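Local coordinates for GTP-binding protein (Sulfolobus solfataricus P2, PDB 2QTF) that hydrolyses GTP, for which it is specific, and associates with the 50S ribosomal subunit, with a possible role in protein synthesis or ribosome biogenesis, at residues Ile57-Ile62 with Glu82-Ile87; Glu92-His97 with Asp246-Thr251; Ile182-Tyr187 with Ala260-Ile265; Ile223-Ile228 with Lys347-Ala352; Lys311-Val316 with Phe328-Ile333. All coordinates share one frame; numbering follows the deposited sequence.

Interaction 1: Ile57-Ile62 with Glu82-Ile87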
# COMPACT_ATOMS: atom_id res chain seq x y z
N ILE A 57 -19.91 -11.97 -2.40
CA ILE A 57 -18.96 -11.00 -3.08
C ILE A 57 -19.47 -9.64 -2.72
O ILE A 57 -20.59 -9.31 -3.08
CB ILE A 57 -18.95 -11.10 -4.65
CG1 ILE A 57 -18.52 -12.48 -5.08
CG2 ILE A 57 -17.83 -10.07 -5.28
CD1 ILE A 57 -18.76 -12.77 -6.60
N SER A 58 -18.70 -8.88 -1.93
CA SER A 58 -19.14 -7.58 -1.54
C SER A 58 -18.74 -6.53 -2.53
O SER A 58 -19.39 -5.50 -2.60
CB SER A 58 -18.67 -7.20 -0.13
OG SER A 58 -17.26 -7.12 -0.10
N THR A 59 -17.73 -6.80 -3.35
CA THR A 59 -17.13 -5.71 -4.13
C THR A 59 -16.55 -6.19 -5.45
O THR A 59 -15.88 -7.22 -5.52
CB THR A 59 -15.96 -5.00 -3.29
OG1 THR A 59 -16.50 -4.55 -2.03
CG2 THR A 59 -15.22 -3.85 -4.07
N LEU A 60 -16.77 -5.38 -6.49
CA LEU A 60 -16.13 -5.64 -7.80
C LEU A 60 -14.89 -4.75 -7.94
O LEU A 60 -14.98 -3.58 -7.72
CB LEU A 60 -17.11 -5.30 -8.91
CG LEU A 60 -16.60 -5.35 -10.34
CD1 LEU A 60 -15.97 -6.70 -10.66
CD2 LEU A 60 -17.80 -4.97 -11.33
N ILE A 61 -13.73 -5.34 -8.25
CA ILE A 61 -12.55 -4.53 -8.44
C ILE A 61 -11.99 -4.77 -9.84
O ILE A 61 -11.74 -5.92 -10.20
CB ILE A 61 -11.45 -4.83 -7.33
CG1 ILE A 61 -12.06 -4.55 -5.93
CG2 ILE A 61 -10.17 -3.94 -7.56
CD1 ILE A 61 -11.14 -5.04 -4.77
N ILE A 62 -11.82 -3.69 -10.59
CA ILE A 62 -11.29 -3.79 -11.96
C ILE A 62 -9.94 -3.10 -11.99
O ILE A 62 -9.82 -1.91 -11.70
CB ILE A 62 -12.31 -3.24 -12.96
CG1 ILE A 62 -13.62 -4.16 -12.96
CG2 ILE A 62 -11.66 -3.20 -14.34
CD1 ILE A 62 -14.81 -3.43 -13.56
N GLU A 82 -20.16 -2.18 -4.24
CA GLU A 82 -19.17 -1.19 -4.58
C GLU A 82 -18.41 -1.68 -5.79
O GLU A 82 -18.13 -2.90 -5.91
CB GLU A 82 -18.21 -1.13 -3.38
CG GLU A 82 -16.98 -0.08 -3.50
CD GLU A 82 -16.78 0.87 -2.21
OE1 GLU A 82 -16.39 2.14 -2.28
OE2 GLU A 82 -17.08 0.32 -1.13
N VAL A 83 -18.05 -0.77 -6.68
CA VAL A 83 -17.04 -1.11 -7.71
C VAL A 83 -15.83 -0.14 -7.50
O VAL A 83 -16.04 1.08 -7.30
CB VAL A 83 -17.62 -1.08 -9.20
CG1 VAL A 83 -18.29 0.31 -9.55
CG2 VAL A 83 -16.51 -1.21 -10.19
N LEU A 84 -14.62 -0.68 -7.54
CA LEU A 84 -13.40 0.14 -7.43
C LEU A 84 -12.71 -0.12 -8.75
O LEU A 84 -12.50 -1.27 -9.08
CB LEU A 84 -12.50 -0.41 -6.32
CG LEU A 84 -13.16 -0.31 -4.90
CD1 LEU A 84 -12.17 -1.00 -3.82
CD2 LEU A 84 -13.49 1.18 -4.60
N ASP A 85 -12.24 0.94 -9.42
CA ASP A 85 -11.26 0.73 -10.47
C ASP A 85 -9.85 0.94 -9.86
O ASP A 85 -9.67 1.01 -8.62
CB ASP A 85 -11.55 1.61 -11.71
CG ASP A 85 -11.18 3.09 -11.52
OD1 ASP A 85 -10.97 3.50 -10.34
OD2 ASP A 85 -11.17 3.82 -12.55
N LYS A 86 -8.82 1.07 -10.71
CA LYS A 86 -7.47 1.08 -10.14
C LYS A 86 -7.20 2.34 -9.31
O LYS A 86 -6.53 2.26 -8.27
CB LYS A 86 -6.41 1.12 -11.27
CG LYS A 86 -4.98 1.19 -10.69
CD LYS A 86 -3.99 1.07 -11.90
CE LYS A 86 -2.56 1.34 -11.44
NZ LYS A 86 -1.61 1.89 -12.57
N ILE A 87 -7.75 3.45 -9.75
CA ILE A 87 -7.65 4.73 -9.01
C ILE A 87 -8.37 4.64 -7.66
O ILE A 87 -7.79 4.99 -6.68
CB ILE A 87 -8.09 5.94 -9.86
CG1 ILE A 87 -7.07 6.06 -11.02
CG2 ILE A 87 -8.29 7.21 -9.02
CD1 ILE A 87 -6.89 7.31 -11.55
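L60 and V83 lie side by side on neighbouring strands and point the same way, CD2 of L60 resting 4.1 Å from CG2 of V83. The bonds beneath them are short and straight: L60 N gives its hydrogen to E82 O, L84 N to L60 O at 2.9 Å, and I62 N to L84 O with an N-H...O angle of 166°. Between these bonds the alpha hydrogens of V83 and I61 lean on the same carbonyls, V83 CA standing 3.2 Å from L60 O. Such pairing defines parallel strands, here joined by a beta-alpha-beta crossover through helix 68-78, whose I74 packs under both L60 and V83; strand 82-84 edges the four-stranded parallel sheet. On the other face, I61 CG1 meets L84 CD1 at 4.1 Å, and Y25 of strand 25-31 covers both. Packing thins out where the strands begin. T59 keeps its methyl CG2 anti to the backbone N (OG1 chi1 -56°), which sets it 4.2 Å from L84 CD1, whereas E82 offers T59 little more than its CB and CG; the rest of this exposed side chain bends at chi2, ending about 5 Å from a bound cadmium ion. At the far end D85 caps helix 86-97 through OD1 to L88 N, while OD2 binds Y114 and L66 N.

Interaction 2: Glu92-His97 with Asp246-Thr251. With CD (cadmium ion), chain B; CD (cadmium ion), chain C.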
# COMPACT_ATOMS: atom_id res chain seq x y z
N GLU A 92 -8.49 3.91 -1.77
CA GLU A 92 -8.88 3.08 -0.57
C GLU A 92 -7.69 2.64 0.31
O GLU A 92 -7.75 2.80 1.54
CB GLU A 92 -9.75 1.85 -1.03
CG GLU A 92 -10.27 1.05 0.20
CD GLU A 92 -11.53 1.77 0.78
OE1 GLU A 92 -12.02 2.70 0.04
OE2 GLU A 92 -12.06 1.39 1.88
N ILE A 93 -6.60 2.14 -0.31
CA ILE A 93 -5.35 1.76 0.40
C ILE A 93 -4.85 2.97 1.18
O ILE A 93 -4.54 2.90 2.37
CB ILE A 93 -4.26 1.29 -0.62
CG1 ILE A 93 -4.75 0.01 -1.29
CG2 ILE A 93 -2.87 1.18 0.08
CD1 ILE A 93 -3.87 -0.43 -2.45
N PHE A 94 -4.87 4.11 0.54
CA PHE A 94 -4.34 5.35 1.20
C PHE A 94 -5.21 5.71 2.40
O PHE A 94 -4.68 5.99 3.49
CB PHE A 94 -4.20 6.53 0.23
CG PHE A 94 -3.35 6.26 -1.04
CD1 PHE A 94 -2.43 5.24 -1.12
CD2 PHE A 94 -3.41 7.21 -2.09
CE1 PHE A 94 -1.71 5.00 -2.30
CE2 PHE A 94 -2.64 7.03 -3.32
CZ PHE A 94 -1.81 5.93 -3.41
N ALA A 95 -6.53 5.68 2.20
CA ALA A 95 -7.49 6.03 3.24
C ALA A 95 -7.27 5.11 4.47
O ALA A 95 -7.45 5.52 5.59
CB ALA A 95 -8.92 5.88 2.66
N LEU A 96 -7.00 3.83 4.24
CA LEU A 96 -6.82 2.86 5.34
C LEU A 96 -5.47 3.06 6.01
O LEU A 96 -5.30 2.66 7.18
CB LEU A 96 -6.98 1.40 4.77
CG LEU A 96 -8.41 1.14 4.24
CD1 LEU A 96 -8.38 -0.40 3.60
CD2 LEU A 96 -9.53 1.22 5.37
N HIS A 97 -4.49 3.72 5.34
CA HIS A 97 -3.20 3.84 6.01
C HIS A 97 -2.95 5.26 6.52
O HIS A 97 -1.97 5.48 7.22
CB HIS A 97 -2.06 3.46 5.08
CG HIS A 97 -2.01 1.99 4.76
ND1 HIS A 97 -2.90 1.36 3.89
CD2 HIS A 97 -1.21 1.02 5.24
CE1 HIS A 97 -2.59 0.08 3.83
NE2 HIS A 97 -1.54 -0.14 4.60
N ASP A 246 -0.34 13.19 -5.33
CA ASP A 246 -0.22 13.92 -4.09
C ASP A 246 -0.83 13.22 -2.87
O ASP A 246 -0.29 13.32 -1.78
CB ASP A 246 -0.95 15.26 -4.05
CG ASP A 246 -0.26 16.36 -4.94
OD1 ASP A 246 0.91 16.22 -5.34
OD2 ASP A 246 -0.97 17.31 -5.20
N ALA A 247 -2.01 12.61 -3.05
CA ALA A 247 -2.53 11.83 -1.95
C ALA A 247 -1.53 10.77 -1.51
O ALA A 247 -1.43 10.48 -0.29
CB ALA A 247 -3.86 11.19 -2.33
N PHE A 248 -0.84 10.13 -2.47
CA PHE A 248 0.13 9.05 -2.13
C PHE A 248 1.26 9.61 -1.29
O PHE A 248 1.55 9.15 -0.17
CB PHE A 248 0.74 8.38 -3.43
CG PHE A 248 1.87 7.50 -3.12
CD1 PHE A 248 1.71 6.33 -2.34
CD2 PHE A 248 3.19 7.86 -3.59
CE1 PHE A 248 2.84 5.52 -1.97
CE2 PHE A 248 4.30 7.06 -3.25
CZ PHE A 248 4.11 5.86 -2.48
N PHE A 249 1.93 10.63 -1.84
CA PHE A 249 3.06 11.21 -1.10
C PHE A 249 2.73 11.76 0.26
O PHE A 249 3.48 11.61 1.24
CB PHE A 249 3.84 12.22 -1.98
CG PHE A 249 4.74 11.56 -2.89
CD1 PHE A 249 5.83 10.85 -2.39
CD2 PHE A 249 4.46 11.52 -4.28
CE1 PHE A 249 6.69 10.13 -3.23
CE2 PHE A 249 5.31 10.80 -5.14
CZ PHE A 249 6.45 10.11 -4.62
N VAL A 250 1.63 12.41 0.37
CA VAL A 250 1.27 12.95 1.67
C VAL A 250 0.98 11.85 2.69
O VAL A 250 1.34 11.90 3.87
CB VAL A 250 0.04 13.90 1.54
CG1 VAL A 250 -0.32 14.47 2.86
CG2 VAL A 250 0.37 15.13 0.64
N THR A 251 0.26 10.82 2.27
CA THR A 251 0.06 9.64 3.13
C THR A 251 1.43 8.98 3.50
O THR A 251 1.62 8.58 4.64
CB THR A 251 -0.85 8.57 2.38
OG1 THR A 251 -2.07 9.20 2.08
CG2 THR A 251 -1.14 7.28 3.27
CD CD B . -13.84 2.71 1.66
CD CD C . -0.36 -2.03 4.91
O HOH W 1 -14.75 3.67 -0.44
O HOH W 2 -14.75 0.55 0.51
O HOH W 3 1.45 -1.02 3.66
O HOH W 4 -0.87 -2.44 2.51
O HOH W 5 1.08 -3.80 5.08
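Two helices that pack side by side, 86-97 from the N-terminal region and 245-253 from the G domain, join the two parts of the protein where F94 presses against F248. The axes of the two short segments approach to 10.1 Å, at 25°. The F94 ring lies against the backbone of the other helix: F248 CA sits over one face, 4.0 Å from the ring centroid, and F248 CB touches F94 CZ at 3.5 Å. The two rings are inclined at 43°, with F94 CE1 at the edge of F248. T251 and A247 flank F94 obliquely; the T251 hydroxyl is turned back to A247 O, leaving CG2 to meet F94 O. This interdomain seam ends at a metal site. H97 donates from ND1 to I93 O at 2.7 Å, nearly in its ring plane, which fixes the imidazole rotation and presents NE2 to a cadmium ion 2.2 Å away, also bound by D232 of the G domain and by waters. A second cadmium ion is chelated by both carboxylate oxygens of E92, OE2 at 2.2 Å.

Interaction 3: Ile182-Tyr187 with Ala260-Ile265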
# COMPACT_ATOMS: atom_id res chain seq x y z
N ILE A 182 7.81 2.18 15.43
CA ILE A 182 8.66 1.64 14.39
C ILE A 182 7.73 1.43 13.20
O ILE A 182 6.80 0.66 13.28
CB ILE A 182 9.33 0.36 14.83
CG1 ILE A 182 10.24 0.70 16.05
CG2 ILE A 182 10.24 -0.21 13.70
CD1 ILE A 182 11.19 -0.46 16.46
N GLY A 183 7.98 2.18 12.14
CA GLY A 183 7.17 2.09 10.92
C GLY A 183 7.76 1.05 9.94
O GLY A 183 8.96 0.97 9.73
N ILE A 184 6.89 0.25 9.33
CA ILE A 184 7.31 -0.72 8.33
C ILE A 184 7.02 -0.12 6.97
O ILE A 184 5.81 0.18 6.64
CB ILE A 184 6.46 -2.01 8.50
CG1 ILE A 184 6.86 -2.65 9.89
CG2 ILE A 184 6.79 -3.13 7.36
CD1 ILE A 184 5.91 -3.75 10.40
N VAL A 185 8.08 -0.01 6.15
CA VAL A 185 7.98 0.52 4.79
C VAL A 185 8.59 -0.45 3.79
O VAL A 185 9.26 -1.45 4.16
CB VAL A 185 8.71 1.88 4.67
CG1 VAL A 185 8.00 2.87 5.59
CG2 VAL A 185 10.23 1.71 5.09
N GLY A 186 8.32 -0.18 2.52
CA GLY A 186 8.82 -1.05 1.46
C GLY A 186 7.85 -1.14 0.30
O GLY A 186 6.65 -0.85 0.46
N TYR A 187 8.30 -1.72 -0.83
CA TYR A 187 7.39 -1.87 -1.94
C TYR A 187 6.26 -2.86 -1.70
O TYR A 187 6.40 -3.82 -0.96
CB TYR A 187 8.16 -2.39 -3.15
CG TYR A 187 8.65 -1.19 -3.91
CD1 TYR A 187 9.94 -0.66 -3.65
CD2 TYR A 187 7.79 -0.55 -4.84
CE1 TYR A 187 10.42 0.51 -4.35
CE2 TYR A 187 8.22 0.66 -5.48
CZ TYR A 187 9.52 1.10 -5.28
OH TYR A 187 9.89 2.20 -5.95
N ALA A 260 11.76 5.11 14.21
CA ALA A 260 12.66 4.32 13.32
C ALA A 260 11.82 3.59 12.27
O ALA A 260 10.62 3.57 12.41
CB ALA A 260 13.45 3.21 14.17
N LEU A 261 12.47 2.93 11.30
CA LEU A 261 11.70 2.21 10.25
C LEU A 261 12.34 0.88 10.04
O LEU A 261 13.60 0.69 10.21
CB LEU A 261 11.82 2.97 8.90
CG LEU A 261 11.27 4.39 8.82
CD1 LEU A 261 11.62 5.05 7.42
CD2 LEU A 261 9.81 4.50 9.20
N ILE A 262 11.50 -0.03 9.61
CA ILE A 262 11.97 -1.31 9.09
C ILE A 262 11.68 -1.25 7.61
O ILE A 262 10.52 -1.11 7.26
CB ILE A 262 11.18 -2.50 9.70
CG1 ILE A 262 11.47 -2.58 11.26
CG2 ILE A 262 11.40 -3.84 8.87
CD1 ILE A 262 10.52 -3.60 12.08
N LEU A 263 12.73 -1.41 6.77
CA LEU A 263 12.59 -1.46 5.33
C LEU A 263 12.66 -2.86 4.84
O LEU A 263 13.65 -3.59 5.03
CB LEU A 263 13.70 -0.66 4.61
CG LEU A 263 13.74 -0.73 3.09
CD1 LEU A 263 12.53 0.00 2.45
CD2 LEU A 263 15.09 0.03 2.61
N VAL A 264 11.59 -3.24 4.21
CA VAL A 264 11.40 -4.63 3.80
C VAL A 264 11.76 -4.75 2.33
O VAL A 264 11.29 -3.93 1.50
CB VAL A 264 9.94 -5.17 4.06
CG1 VAL A 264 9.85 -6.66 3.86
CG2 VAL A 264 9.39 -4.85 5.49
N ILE A 265 12.56 -5.75 2.00
CA ILE A 265 13.12 -5.92 0.58
C ILE A 265 12.92 -7.34 0.17
O ILE A 265 13.27 -8.27 0.95
CB ILE A 265 14.65 -5.58 0.50
CG1 ILE A 265 14.89 -4.18 1.06
CG2 ILE A 265 15.12 -5.64 -1.00
CD1 ILE A 265 14.28 -2.97 0.09
O HOH W 6 11.07 -2.61 -0.76
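I182 and I262 cross at a slant on one face of the sheet, CG2 of I182 lying 3.6 Å from CG1 of I262. One step further along the same face, I184 turns its CG2 against CG2 of V264, again at 3.6 Å. In both isoleucines CG2 stands anti to the backbone N (CG1 chi1 -62° in I182 and -67° in I184), and each therefore reaches past its bridge partner, A260 or I262, to the residue two places further on. L195 of helix 192-200 covers I262 and V264 from this side. The opposite face is built differently. V185 meets L263 at about a right angle, its CG2 3.9 Å from L263 CD1, and G183 lets L261 fold its CD2 close over the strand, where a side chain would crowd it. Beneath, a ladder of four backbone bonds holds the strands parallel, I262 N reaching G183 O at 2.7 Å and V185 N meeting I262 O almost straight at 170°. The ladder stops at G186, whose backbone angles and closeness to V264 O leave no room for a CB; beyond it a water bridges, accepting from Y187 N at 2.9 Å and donating to V264 O. The Y187 ring then packs edge-to-face with F236. G186 and Y187 are inferred to bind GTP, and a central parallel strand running into a glycine-led loop and helix 192-200 is the P-loop arrangement of the G domain.

Interaction 4: Ile223-Ile228 with Lys347-Ala352; sequences INNRKI and KIYQLA
Residues I223 to R226 form a type II' turn, and strand 226-228 that follows it crosses helix 347-352 nearly at right angles (98°), so that Y349 reaches over to the turn. Its CG stands anti to the backbone N (chi1 -175°), carrying the ring along the hairpin end. N224 ND2 sits over the centre of one ring face, 3.3 Å from Y349 CG, with its amide turned 80° to the ring, while N224 OD1 bonds R345. At the ring's edge, Y349 OH donates to N225 OD1 at 2.7 Å in the carbonyl plane, on a lone pair. R226 lays its CD 3.6 Å from Y349 CE1. A leucine in place of Y349 would probably leave N225 OD1 without its donor and the N224 amide without a ring to rest on. Deeper down, I348 CG2 is squeezed 3.5 Å from I223 CD1, and A352 CB meets I228 CG1 at 3.7 Å. The contact thus fixes the hairpin of strands 218-223 and 226-232 against helix 341-355, with I182 of strand 181-185 beneath I228 and I348.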
# COMPACT_ATOMS: atom_id res chain seq x y z
N ILE A 223 8.18 -6.56 24.04
CA ILE A 223 9.30 -7.42 23.75
C ILE A 223 10.20 -7.32 24.99
O ILE A 223 10.55 -6.25 25.38
CB ILE A 223 10.10 -7.03 22.48
CG1 ILE A 223 9.17 -7.14 21.25
CG2 ILE A 223 11.28 -8.02 22.30
CD1 ILE A 223 9.87 -6.62 19.79
N ASN A 224 10.45 -8.44 25.66
CA ASN A 224 11.08 -8.40 26.97
C ASN A 224 10.33 -7.46 27.90
O ASN A 224 9.16 -7.63 28.09
CB ASN A 224 12.59 -8.06 26.84
CG ASN A 224 13.32 -9.10 25.97
OD1 ASN A 224 12.97 -10.32 26.03
ND2 ASN A 224 14.19 -8.62 25.04
N ASN A 225 10.98 -6.44 28.39
CA ASN A 225 10.33 -5.50 29.30
C ASN A 225 9.98 -4.18 28.59
O ASN A 225 9.83 -3.19 29.26
CB ASN A 225 11.29 -5.21 30.45
CG ASN A 225 12.64 -4.66 29.96
OD1 ASN A 225 13.06 -4.87 28.81
ND2 ASN A 225 13.35 -3.97 30.86
N ARG A 226 9.92 -4.15 27.27
CA ARG A 226 9.65 -2.87 26.58
C ARG A 226 8.43 -2.99 25.74
O ARG A 226 8.16 -4.06 25.15
CB ARG A 226 10.80 -2.47 25.68
CG ARG A 226 11.95 -1.99 26.50
CD ARG A 226 13.02 -1.45 25.59
NE ARG A 226 14.28 -1.40 26.33
CZ ARG A 226 14.69 -0.34 26.99
NH1 ARG A 226 13.95 0.77 26.97
NH2 ARG A 226 15.84 -0.37 27.65
N LYS A 227 7.69 -1.89 25.67
CA LYS A 227 6.49 -1.86 24.85
C LYS A 227 6.88 -1.06 23.59
O LYS A 227 7.54 -0.02 23.74
CB LYS A 227 5.37 -1.25 25.71
CG LYS A 227 4.08 -0.98 25.02
CD LYS A 227 2.89 -0.61 26.03
CE LYS A 227 1.59 -0.22 25.22
NZ LYS A 227 0.50 0.40 26.08
N ILE A 228 6.57 -1.57 22.37
CA ILE A 228 6.96 -0.95 21.08
C ILE A 228 5.73 -0.81 20.21
O ILE A 228 4.95 -1.77 20.14
CB ILE A 228 8.02 -1.80 20.32
CG1 ILE A 228 9.28 -1.88 21.20
CG2 ILE A 228 8.37 -1.23 18.94
CD1 ILE A 228 9.85 -3.28 21.40
N LYS A 347 16.59 -7.82 17.36
CA LYS A 347 17.04 -6.52 16.78
C LYS A 347 16.03 -5.38 17.02
O LYS A 347 16.44 -4.28 17.32
CB LYS A 347 17.30 -6.64 15.29
CG LYS A 347 18.45 -7.59 15.00
CD LYS A 347 19.77 -6.86 15.38
CE LYS A 347 20.97 -7.87 15.26
NZ LYS A 347 22.08 -6.95 15.43
N ILE A 348 14.75 -5.66 16.98
CA ILE A 348 13.75 -4.65 17.36
C ILE A 348 13.84 -4.21 18.80
O ILE A 348 13.84 -3.02 19.13
CB ILE A 348 12.36 -5.18 17.06
CG1 ILE A 348 12.19 -5.17 15.49
CG2 ILE A 348 11.31 -4.26 17.68
CD1 ILE A 348 11.00 -5.98 15.09
N TYR A 349 14.01 -5.19 19.70
CA TYR A 349 14.35 -4.84 21.09
C TYR A 349 15.62 -3.96 21.18
O TYR A 349 15.68 -2.96 21.92
CB TYR A 349 14.54 -6.14 21.99
CG TYR A 349 14.76 -5.74 23.44
CD1 TYR A 349 13.66 -5.31 24.23
CD2 TYR A 349 16.01 -5.81 24.00
CE1 TYR A 349 13.85 -4.94 25.58
CE2 TYR A 349 16.23 -5.45 25.36
CZ TYR A 349 15.15 -5.02 26.13
OH TYR A 349 15.35 -4.66 27.43
N GLN A 350 16.66 -4.32 20.49
CA GLN A 350 17.89 -3.55 20.66
C GLN A 350 17.70 -2.14 20.09
O GLN A 350 18.24 -1.17 20.58
CB GLN A 350 19.03 -4.18 19.87
CG GLN A 350 19.66 -5.52 20.38
CD GLN A 350 20.46 -6.27 19.24
OE1 GLN A 350 21.13 -5.61 18.39
NE2 GLN A 350 20.36 -7.62 19.20
N LEU A 351 16.92 -2.03 19.00
CA LEU A 351 16.64 -0.69 18.42
C LEU A 351 15.84 0.11 19.43
O LEU A 351 16.11 1.29 19.67
CB LEU A 351 15.83 -0.89 17.11
CG LEU A 351 15.29 0.33 16.33
CD1 LEU A 351 16.40 1.36 16.10
CD2 LEU A 351 14.79 -0.35 14.95
N ALA A 352 14.86 -0.52 20.04
CA ALA A 352 13.94 0.13 21.00
C ALA A 352 14.73 0.63 22.25
O ALA A 352 14.54 1.77 22.73
CB ALA A 352 12.77 -0.77 21.38
O HOH W 7 16.15 -3.11 30.40

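Interaction 5: Lys311-Val316 with Phe328-Ile333; sequences KKLDLV and FDVIPI
L313 of helix 309-323 projects onto V330 and P332 of strand 327-332, joining the helix and last strand of a beta-alpha-beta unit that begins with strand 295-300 in the G domain's sheet. The helix runs almost antiparallel to the strand it covers, the short axes making 160° at 8.8 Å. With CG placed opposite the backbone N (chi1 -175°), L313 spreads its two methyls over the strand. CD1 lies in the fork between V330 CG1 and P332 CD, 3.9 Å from each, while CD2 rests beside the proline ring, 4.0 Å from P332 CD. The leucine and V330 slide past one another in opposite directions, whereas leucine and proline meet at a slant. Cutting L313 back to alanine is likely to open a gap above V330 CG1 and the P332 ring, since both methyls that fill it would be gone. One turn further on, V316 adds a second apolar foothold, and L274 and L278 of helix 271-288 close over it. P332 also touches I302, a residue inferred to bind GTP, which places this packing close to the nucleotide pocket. D329 takes V330 N on OD1, on the anti side and somewhat out of the carboxylate plane, while OD2 holds K347. V330 points CG1 away from its backbone N (chi1 -176°), and V316 CG1 meets that same methyl at 3.8 Å.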
# COMPACT_ATOMS: atom_id res chain seq x y z
N LYS A 311 25.55 -13.63 -0.55
CA LYS A 311 25.89 -12.57 -1.52
C LYS A 311 24.82 -11.45 -1.63
O LYS A 311 25.14 -10.27 -1.71
CB LYS A 311 26.18 -13.16 -2.91
CG LYS A 311 27.58 -13.73 -3.04
CD LYS A 311 27.86 -14.22 -4.51
CE LYS A 311 29.22 -15.06 -4.60
NZ LYS A 311 30.05 -14.85 -5.89
N LYS A 312 23.55 -11.83 -1.62
CA LYS A 312 22.43 -10.87 -1.58
C LYS A 312 22.56 -10.02 -0.36
O LYS A 312 22.54 -8.82 -0.45
CB LYS A 312 21.10 -11.61 -1.54
CG LYS A 312 20.85 -12.35 -2.78
CD LYS A 312 19.43 -12.22 -3.19
CE LYS A 312 19.06 -13.33 -4.09
NZ LYS A 312 18.48 -12.76 -5.28
N LEU A 313 22.74 -10.66 0.80
CA LEU A 313 22.77 -9.92 2.07
C LEU A 313 23.95 -8.98 2.05
O LEU A 313 23.87 -7.85 2.49
CB LEU A 313 22.86 -10.94 3.25
CG LEU A 313 22.79 -10.35 4.65
CD1 LEU A 313 21.38 -9.83 4.91
CD2 LEU A 313 23.13 -11.52 5.68
N ASP A 314 25.10 -9.42 1.56
CA ASP A 314 26.22 -8.52 1.61
C ASP A 314 26.06 -7.32 0.62
O ASP A 314 26.37 -6.19 0.98
CB ASP A 314 27.50 -9.28 1.30
CG ASP A 314 28.73 -8.38 1.48
OD1 ASP A 314 29.51 -8.27 0.49
OD2 ASP A 314 28.85 -7.74 2.57
N LEU A 315 25.60 -7.58 -0.59
CA LEU A 315 25.15 -6.52 -1.53
C LEU A 315 24.19 -5.49 -0.91
O LEU A 315 24.43 -4.28 -0.90
CB LEU A 315 24.43 -7.19 -2.70
CG LEU A 315 23.81 -6.24 -3.75
CD1 LEU A 315 24.82 -5.24 -4.24
CD2 LEU A 315 23.25 -7.07 -4.93
N VAL A 316 23.10 -5.99 -0.33
CA VAL A 316 22.12 -5.10 0.35
C VAL A 316 22.72 -4.30 1.46
O VAL A 316 22.46 -3.09 1.62
CB VAL A 316 20.86 -5.95 0.80
CG1 VAL A 316 19.89 -5.14 1.66
CG2 VAL A 316 20.17 -6.56 -0.43
N PHE A 328 20.59 0.81 10.99
CA PHE A 328 20.69 0.01 12.26
C PHE A 328 21.28 -1.35 12.02
O PHE A 328 22.24 -1.78 12.66
CB PHE A 328 19.33 -0.07 12.92
CG PHE A 328 19.39 -0.72 14.24
CD1 PHE A 328 19.90 -0.01 15.34
CD2 PHE A 328 18.98 -2.07 14.40
CE1 PHE A 328 20.01 -0.64 16.58
CE2 PHE A 328 19.08 -2.71 15.66
CZ PHE A 328 19.62 -1.99 16.72
N ASP A 329 20.72 -2.09 11.07
CA ASP A 329 21.27 -3.36 10.70
C ASP A 329 20.56 -3.85 9.49
O ASP A 329 19.58 -3.24 9.06
CB ASP A 329 21.00 -4.38 11.83
CG ASP A 329 22.11 -5.46 11.90
OD1 ASP A 329 22.83 -5.61 10.87
OD2 ASP A 329 22.26 -6.10 12.96
N VAL A 330 21.07 -4.94 8.92
CA VAL A 330 20.52 -5.61 7.74
C VAL A 330 20.42 -7.09 8.08
O VAL A 330 21.49 -7.70 8.35
CB VAL A 330 21.44 -5.37 6.46
CG1 VAL A 330 20.79 -6.00 5.27
CG2 VAL A 330 21.55 -3.87 6.11
N ILE A 331 19.20 -7.66 8.14
CA ILE A 331 19.01 -9.10 8.48
C ILE A 331 18.18 -9.84 7.42
O ILE A 331 17.30 -9.27 6.82
CB ILE A 331 18.42 -9.29 9.91
CG1 ILE A 331 17.05 -8.59 10.00
CG2 ILE A 331 19.40 -8.49 10.88
CD1 ILE A 331 16.27 -8.68 11.36
N PRO A 332 18.46 -11.12 7.22
CA PRO A 332 17.60 -11.93 6.38
C PRO A 332 16.56 -12.60 7.21
O PRO A 332 16.89 -13.16 8.32
CB PRO A 332 18.58 -13.01 5.85
CG PRO A 332 19.62 -13.17 7.09
CD PRO A 332 19.67 -11.83 7.75
N ILE A 333 15.34 -12.61 6.72
CA ILE A 333 14.29 -13.32 7.42
C ILE A 333 13.38 -13.99 6.43
O ILE A 333 13.41 -13.68 5.21
CB ILE A 333 13.35 -12.33 8.23
CG1 ILE A 333 12.67 -11.34 7.22
CG2 ILE A 333 14.18 -11.62 9.34
CD1 ILE A 333 11.58 -10.40 7.89

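The five contacts divide between two parts of the chain. Interaction 1 lies in the N-terminal region and shares helix 86-97 with interaction 2, their centres about 17 Å apart; interaction 2 carries that helix to the G domain and, through H97, to a cadmium ion that D232, a predicted GTP-binding residue, also binds. Interaction 3 sits about 16 Å from interaction 2, centre to centre, and holds the start of the P-loop. Interactions 3 and 4 touch directly, I182 CD1 lying 3.8 Å from I228 CG2. Interactions 4 and 5 meet in a salt bridge, K347 NZ to D329 OD2 at 2.6 Å, and interactions 3, 4 and 5 all reach one sheet.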